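Local structure of ribonucleoside-diphosphate reductase subunit beta (Streptococcus sanguinis, 4N83) at residues L68-D80 / I137-K150. The protein probably serves as the radical-generating, metal-binding small subunit of class Ib ribonucleotide reductase, which turns ribonucleotides into deoxyribonucleotides for DNA synthesis. Residues are numbered along the deposited sequence; the frame is centred on the assembly and turned at random.
Sequences LQSESGVDALRKD and INEIYLNGTALEKK
Ile137 opens the contact with its CG2 branch, which meets Leu68 CD2 at 4.0 Å, the two side chains crossing at about a right angle. The next residue, Asn138, lays its CB against the other methyl of the same leucine, Leu68 CD1, while its OD1 comes to 3.3 Å from Ser72 OG. Tyr141 is the centrepiece. With its ring carbon CG swung beside the backbone N (chi1 -68°), the ring lies against helix 68-78 and receives Gly73 CA over one face in a CH-pi contact, 3.9 Å from the centroid and 20° off the normal; Ile137 O lies over the opposite face, toward the rim. The phenol OH ends beside the Gln69 amide, and Ala76 CB packs against the stem of the tyrosine, 3.8 Å from Tyr141 CB. Past the helix end, Ala146, centre of an inverse gamma turn, sets its methyl against the Asp80 carboxylate. Lys149 passes its CD over Ala76 CB; the chain then bends near its end, and NZ meets the syn lone pair of Asp80 OD2 at 2.7 Å in a salt bridge. Lys150 packs its CG on Leu77 CD2, 3.9 Å away. Helices 49-78 and 128-143 thus run side by side, the axes of 68-78 and 137-143 lying 38° apart, in the ferritin-like bundle that houses the manganese pair; the Gln69 side chain lies about 4 Å from one manganese ion and near its ligand Glu157. Helix 148-160 covers Leu77 and Tyr141 through Ser153, helix 84-111 packs on Val74, and Tyr4 of the second subunit packs on Asn138.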
loop_
_atom_site.group_PDB
_atom_site.type_symbol
_atom_site.label_atom_id
_atom_site.label_comp_id
_atom_site.label_asym_id
_atom_site.label_seq_id
_atom_site.Cartn_x
_atom_site.Cartn_y
_atom_site.Cartn_z
ATOM N N LEU A 68 9.085 4.805 -9.943
ATOM C CA LEU A 68 9.405 3.484 -10.486
ATOM C C LEU A 68 9.071 2.367 -9.498
ATOM O O LEU A 68 8.544 1.324 -9.888
ATOM C CB LEU A 68 10.891 3.417 -10.856
ATOM C CG LEU A 68 11.449 2.078 -11.344
ATOM C CD1 LEU A 68 10.796 1.666 -12.653
ATOM C CD2 LEU A 68 12.959 2.161 -11.498
ATOM N N GLN A 69 9.386 2.595 -8.225
ATOM C CA GLN A 69 9.174 1.595 -7.179
ATOM C C GLN A 69 7.697 1.416 -6.820
ATOM O O GLN A 69 7.223 0.286 -6.686
ATOM C CB GLN A 69 9.977 1.950 -5.921
ATOM C CG GLN A 69 11.480 1.755 -6.060
ATOM C CD GLN A 69 11.893 0.294 -6.030
ATOM O OE1 GLN A 69 12.344 -0.216 -5.006
ATOM N NE2 GLN A 69 11.736 -0.388 -7.158
ATOM N N SER A 70 6.977 2.526 -6.667
ATOM C CA SER A 70 5.575 2.483 -6.242
ATOM C C SER A 70 4.653 1.803 -7.259
ATOM O O SER A 70 3.748 1.059 -6.883
ATOM C CB SER A 70 5.057 3.896 -5.943
ATOM O OG SER A 70 5.028 4.706 -7.107
ATOM N N GLU A 71 4.894 2.056 -8.542
ATOM C CA GLU A 71 4.002 1.585 -9.601
ATOM C C GLU A 71 4.302 0.143 -10.027
ATOM O O GLU A 71 3.408 -0.708 -9.997
ATOM C CB GLU A 71 4.067 2.537 -10.804
ATOM C CG GLU A 71 3.621 3.960 -10.475
ATOM C CD GLU A 71 3.751 4.925 -11.643
ATOM O OE1 GLU A 71 4.221 4.512 -12.724
ATOM O OE2 GLU A 71 3.383 6.109 -11.476
ATOM N N SER A 72 5.551 -0.126 -10.408
ATOM C CA SER A 72 5.947 -1.439 -10.945
ATOM C C SER A 72 6.951 -2.214 -10.086
ATOM O O SER A 72 6.996 -3.443 -10.151
ATOM C CB SER A 72 6.524 -1.276 -12.357
ATOM O OG SER A 72 7.809 -0.679 -12.325
ATOM N N GLY A 73 7.757 -1.503 -9.300
ATOM C CA GLY A 73 8.844 -2.121 -8.535
ATOM C C GLY A 73 8.391 -3.125 -7.489
ATOM O O GLY A 73 8.828 -4.278 -7.498
ATOM N N VAL A 74 7.516 -2.687 -6.587
ATOM C CA VAL A 74 6.997 -3.556 -5.529
ATOM C C VAL A 74 5.960 -4.530 -6.096
ATOM O O VAL A 74 5.770 -5.624 -5.560
ATOM C CB VAL A 74 6.377 -2.746 -4.367
ATOM C CG1 VAL A 74 5.914 -3.677 -3.251
ATOM C CG2 VAL A 74 7.376 -1.729 -3.825
ATOM N N ASP A 75 5.294 -4.121 -7.177
ATOM C CA ASP A 75 4.362 -4.987 -7.909
ATOM C C ASP A 75 5.058 -6.270 -8.373
ATOM O O ASP A 75 4.503 -7.363 -8.250
ATOM C CB ASP A 75 3.779 -4.238 -9.116
ATOM C CG ASP A 75 2.683 -5.020 -9.826
ATOM O OD1 ASP A 75 1.745 -5.493 -9.150
ATOM O OD2 ASP A 75 2.756 -5.151 -11.065
ATOM N N ALA A 76 6.271 -6.123 -8.902
ATOM C CA ALA A 76 7.083 -7.261 -9.327
ATOM C C ALA A 76 7.498 -8.135 -8.143
ATOM O O ALA A 76 7.421 -9.362 -8.212
ATOM C CB ALA A 76 8.314 -6.776 -10.077
ATOM N N LEU A 77 7.932 -7.492 -7.060
ATOM C CA LEU A 77 8.373 -8.195 -5.853
ATOM C C LEU A 77 7.248 -8.971 -5.163
ATOM O O LEU A 77 7.502 -9.986 -4.515
ATOM C CB LEU A 77 8.996 -7.205 -4.862
ATOM C CG LEU A 77 10.305 -6.543 -5.304
ATOM C CD1 LEU A 77 10.603 -5.306 -4.466
ATOM C CD2 LEU A 77 11.463 -7.528 -5.232
ATOM N N ARG A 78 6.013 -8.491 -5.303
ATOM C CA ARG A 78 4.851 -9.120 -4.662
ATOM C C ARG A 78 4.544 -10.520 -5.197
ATOM O O ARG A 78 4.199 -11.416 -4.425
ATOM C CB ARG A 78 3.608 -8.226 -4.805
ATOM C CG ARG A 78 2.278 -8.929 -4.544
ATOM C CD ARG A 78 1.141 -7.960 -4.247
ATOM N NE ARG A 78 1.203 -6.755 -5.074
ATOM C CZ ARG A 78 1.695 -5.576 -4.686
ATOM N NH1 ARG A 78 2.184 -5.390 -3.462
ATOM N NH2 ARG A 78 1.694 -4.565 -5.544
ATOM N N LYS A 79 4.668 -10.705 -6.509
ATOM C CA LYS A 79 4.320 -11.982 -7.145
ATOM C C LYS A 79 5.235 -13.146 -6.742
ATOM O O LYS A 79 4.894 -14.306 -6.970
ATOM C CB LYS A 79 4.300 -11.834 -8.671
ATOM C CG LYS A 79 3.159 -10.966 -9.186
ATOM C CD LYS A 79 3.285 -10.678 -10.675
ATOM C CE LYS A 79 2.984 -11.904 -11.522
ATOM N NZ LYS A 79 3.094 -11.605 -12.976
ATOM N N ASP A 80 6.386 -12.836 -6.148
ATOM C CA ASP A 80 7.328 -13.851 -5.679
ATOM C C ASP A 80 7.325 -13.908 -4.153
ATOM O O ASP A 80 8.368 -13.802 -3.506
ATOM C CB ASP A 80 8.723 -13.537 -6.212
ATOM C CG ASP A 80 8.712 -13.228 -7.693
ATOM O OD1 ASP A 80 8.386 -14.133 -8.488
ATOM O OD2 ASP A 80 9.017 -12.078 -8.061
ATOM N N ILE A 137 16.814 -1.209 -14.522
ATOM C CA ILE A 137 16.139 -1.718 -13.328
ATOM C C ILE A 137 14.745 -2.273 -13.643
ATOM O O ILE A 137 14.396 -3.355 -13.175
ATOM C CB ILE A 137 16.041 -0.629 -12.230
ATOM C CG1 ILE A 137 17.440 -0.183 -11.777
ATOM C CG2 ILE A 137 15.237 -1.126 -11.035
ATOM C CD1 ILE A 137 18.247 -1.239 -11.045
ATOM N N ASN A 138 13.955 -1.538 -14.424
ATOM C CA ASN A 138 12.590 -1.970 -14.752
ATOM C C ASN A 138 12.565 -3.208 -15.649
ATOM O O ASN A 138 11.664 -4.041 -15.539
ATOM C CB ASN A 138 11.796 -0.838 -15.413
ATOM C CG ASN A 138 10.300 -1.123 -15.472
ATOM O OD1 ASN A 138 9.768 -1.903 -14.682
ATOM N ND2 ASN A 138 9.616 -0.480 -16.410
ATOM N N GLU A 139 13.553 -3.317 -16.537
ATOM C CA GLU A 139 13.717 -4.503 -17.382
ATOM C C GLU A 139 13.917 -5.754 -16.525
ATOM O O GLU A 139 13.436 -6.834 -16.872
ATOM C CB GLU A 139 14.896 -4.313 -18.349
ATOM C CG GLU A 139 15.156 -5.484 -19.293
ATOM C CD GLU A 139 16.055 -6.559 -18.701
ATOM O OE1 GLU A 139 17.019 -6.220 -17.977
ATOM O OE2 GLU A 139 15.800 -7.753 -18.966
ATOM N N ILE A 140 14.623 -5.597 -15.404
ATOM C CA ILE A 140 14.813 -6.686 -14.448
ATOM C C ILE A 140 13.489 -7.031 -13.762
ATOM O O ILE A 140 13.172 -8.208 -13.589
ATOM C CB ILE A 140 15.891 -6.343 -13.395
ATOM C CG1 ILE A 140 17.262 -6.188 -14.065
ATOM C CG2 ILE A 140 15.967 -7.423 -12.322
ATOM C CD1 ILE A 140 18.247 -5.367 -13.262
ATOM N N TYR A 141 12.717 -6.013 -13.382
ATOM C CA TYR A 141 11.412 -6.237 -12.749
ATOM C C TYR A 141 10.435 -6.934 -13.696
ATOM O O TYR A 141 9.685 -7.817 -13.278
ATOM C CB TYR A 141 10.790 -4.923 -12.246
ATOM C CG TYR A 141 11.509 -4.258 -11.082
ATOM C CD1 TYR A 141 12.047 -5.006 -10.032
ATOM C CD2 TYR A 141 11.621 -2.871 -11.017
ATOM C CE1 TYR A 141 12.694 -4.391 -8.973
ATOM C CE2 TYR A 141 12.263 -2.251 -9.957
ATOM C CZ TYR A 141 12.800 -3.014 -8.940
ATOM O OH TYR A 141 13.439 -2.394 -7.889
ATOM N N LEU A 142 10.452 -6.535 -14.966
ATOM C CA LEU A 142 9.535 -7.092 -15.961
ATOM C C LEU A 142 9.931 -8.502 -16.417
ATOM O O LEU A 142 9.057 -9.336 -16.657
ATOM C CB LEU A 142 9.421 -6.157 -17.175
ATOM C CG LEU A 142 8.724 -4.810 -16.943
ATOM C CD1 LEU A 142 8.920 -3.888 -18.139
ATOM C CD2 LEU A 142 7.242 -4.998 -16.653
ATOM N N ASN A 143 11.234 -8.768 -16.526
ATOM C CA ASN A 143 11.728 -10.030 -17.101
ATOM C C ASN A 143 12.596 -10.896 -16.178
ATOM O O ASN A 143 12.582 -12.123 -16.297
ATOM C CB ASN A 143 12.499 -9.742 -18.395
ATOM C CG ASN A 143 11.662 -9.006 -19.427
ATOM O OD1 ASN A 143 12.115 -8.028 -20.022
ATOM N ND2 ASN A 143 10.435 -9.468 -19.640
ATOM N N GLY A 144 13.353 -10.270 -15.279
ATOM C CA GLY A 144 14.248 -10.996 -14.370
ATOM C C GLY A 144 13.528 -11.949 -13.430
ATOM O O GLY A 144 12.332 -11.793 -13.173
ATOM N N THR A 145 14.263 -12.935 -12.916
ATOM C CA THR A 145 13.690 -13.985 -12.060
ATOM C C THR A 145 13.632 -13.587 -10.579
ATOM O O THR A 145 14.218 -12.584 -10.165
ATOM C CB THR A 145 14.475 -15.308 -12.193
ATOM O OG1 THR A 145 15.875 -15.064 -12.000
ATOM C CG2 THR A 145 14.250 -15.927 -13.565
ATOM N N ALA A 146 12.916 -14.391 -9.794
ATOM C CA ALA A 146 12.678 -14.112 -8.376
ATOM C C ALA A 146 13.942 -14.269 -7.530
ATOM O O ALA A 146 14.167 -15.317 -6.918
ATOM C CB ALA A 146 11.578 -15.019 -7.845
ATOM N N LEU A 147 14.738 -13.201 -7.487
ATOM C CA LEU A 147 16.034 -13.157 -6.787
ATOM C C LEU A 147 16.835 -12.000 -7.372
ATOM O O LEU A 147 17.469 -11.234 -6.645
ATOM C CB LEU A 147 16.836 -14.465 -6.936
ATOM C CG LEU A 147 17.589 -14.976 -5.702
ATOM C CD1 LEU A 147 16.700 -15.052 -4.468
ATOM C CD2 LEU A 147 18.199 -16.339 -5.993
ATOM N N GLU A 148 16.797 -11.895 -8.699
ATOM C CA GLU A 148 17.405 -10.786 -9.431
ATOM C C GLU A 148 16.645 -9.479 -9.192
ATOM O O GLU A 148 17.246 -8.403 -9.150
ATOM C CB GLU A 148 17.435 -11.103 -10.932
ATOM C CG GLU A 148 18.297 -12.305 -11.301
ATOM C CD GLU A 148 18.075 -12.782 -12.725
ATOM O OE1 GLU A 148 17.631 -11.978 -13.572
ATOM O OE2 GLU A 148 18.347 -13.969 -12.998
ATOM N N LYS A 149 15.326 -9.582 -9.039
ATOM C CA LYS A 149 14.479 -8.423 -8.751
ATOM C C LYS A 149 14.694 -7.894 -7.332
ATOM O O LYS A 149 14.566 -6.695 -7.088
ATOM C CB LYS A 149 13.005 -8.774 -8.967
ATOM C CG LYS A 149 12.666 -9.070 -10.419
ATOM C CD LYS A 149 11.223 -9.515 -10.600
ATOM C CE LYS A 149 11.029 -10.966 -10.192
ATOM N NZ LYS A 149 9.698 -11.491 -10.607
ATOM N N LYS A 150 15.020 -8.791 -6.404
ATOM C CA LYS A 150 15.338 -8.404 -5.028
ATOM C C LYS A 150 16.689 -7.693 -4.933
ATOM O O LYS A 150 16.852 -6.774 -4.132
ATOM C CB LYS A 150 15.322 -9.626 -4.105
ATOM C CG LYS A 150 13.934 -10.209 -3.888
ATOM C CD LYS A 150 13.959 -11.375 -2.912
ATOM C CE LYS A 150 12.557 -11.773 -2.473
ATOM N NZ LYS A 150 11.737 -12.325 -3.587
#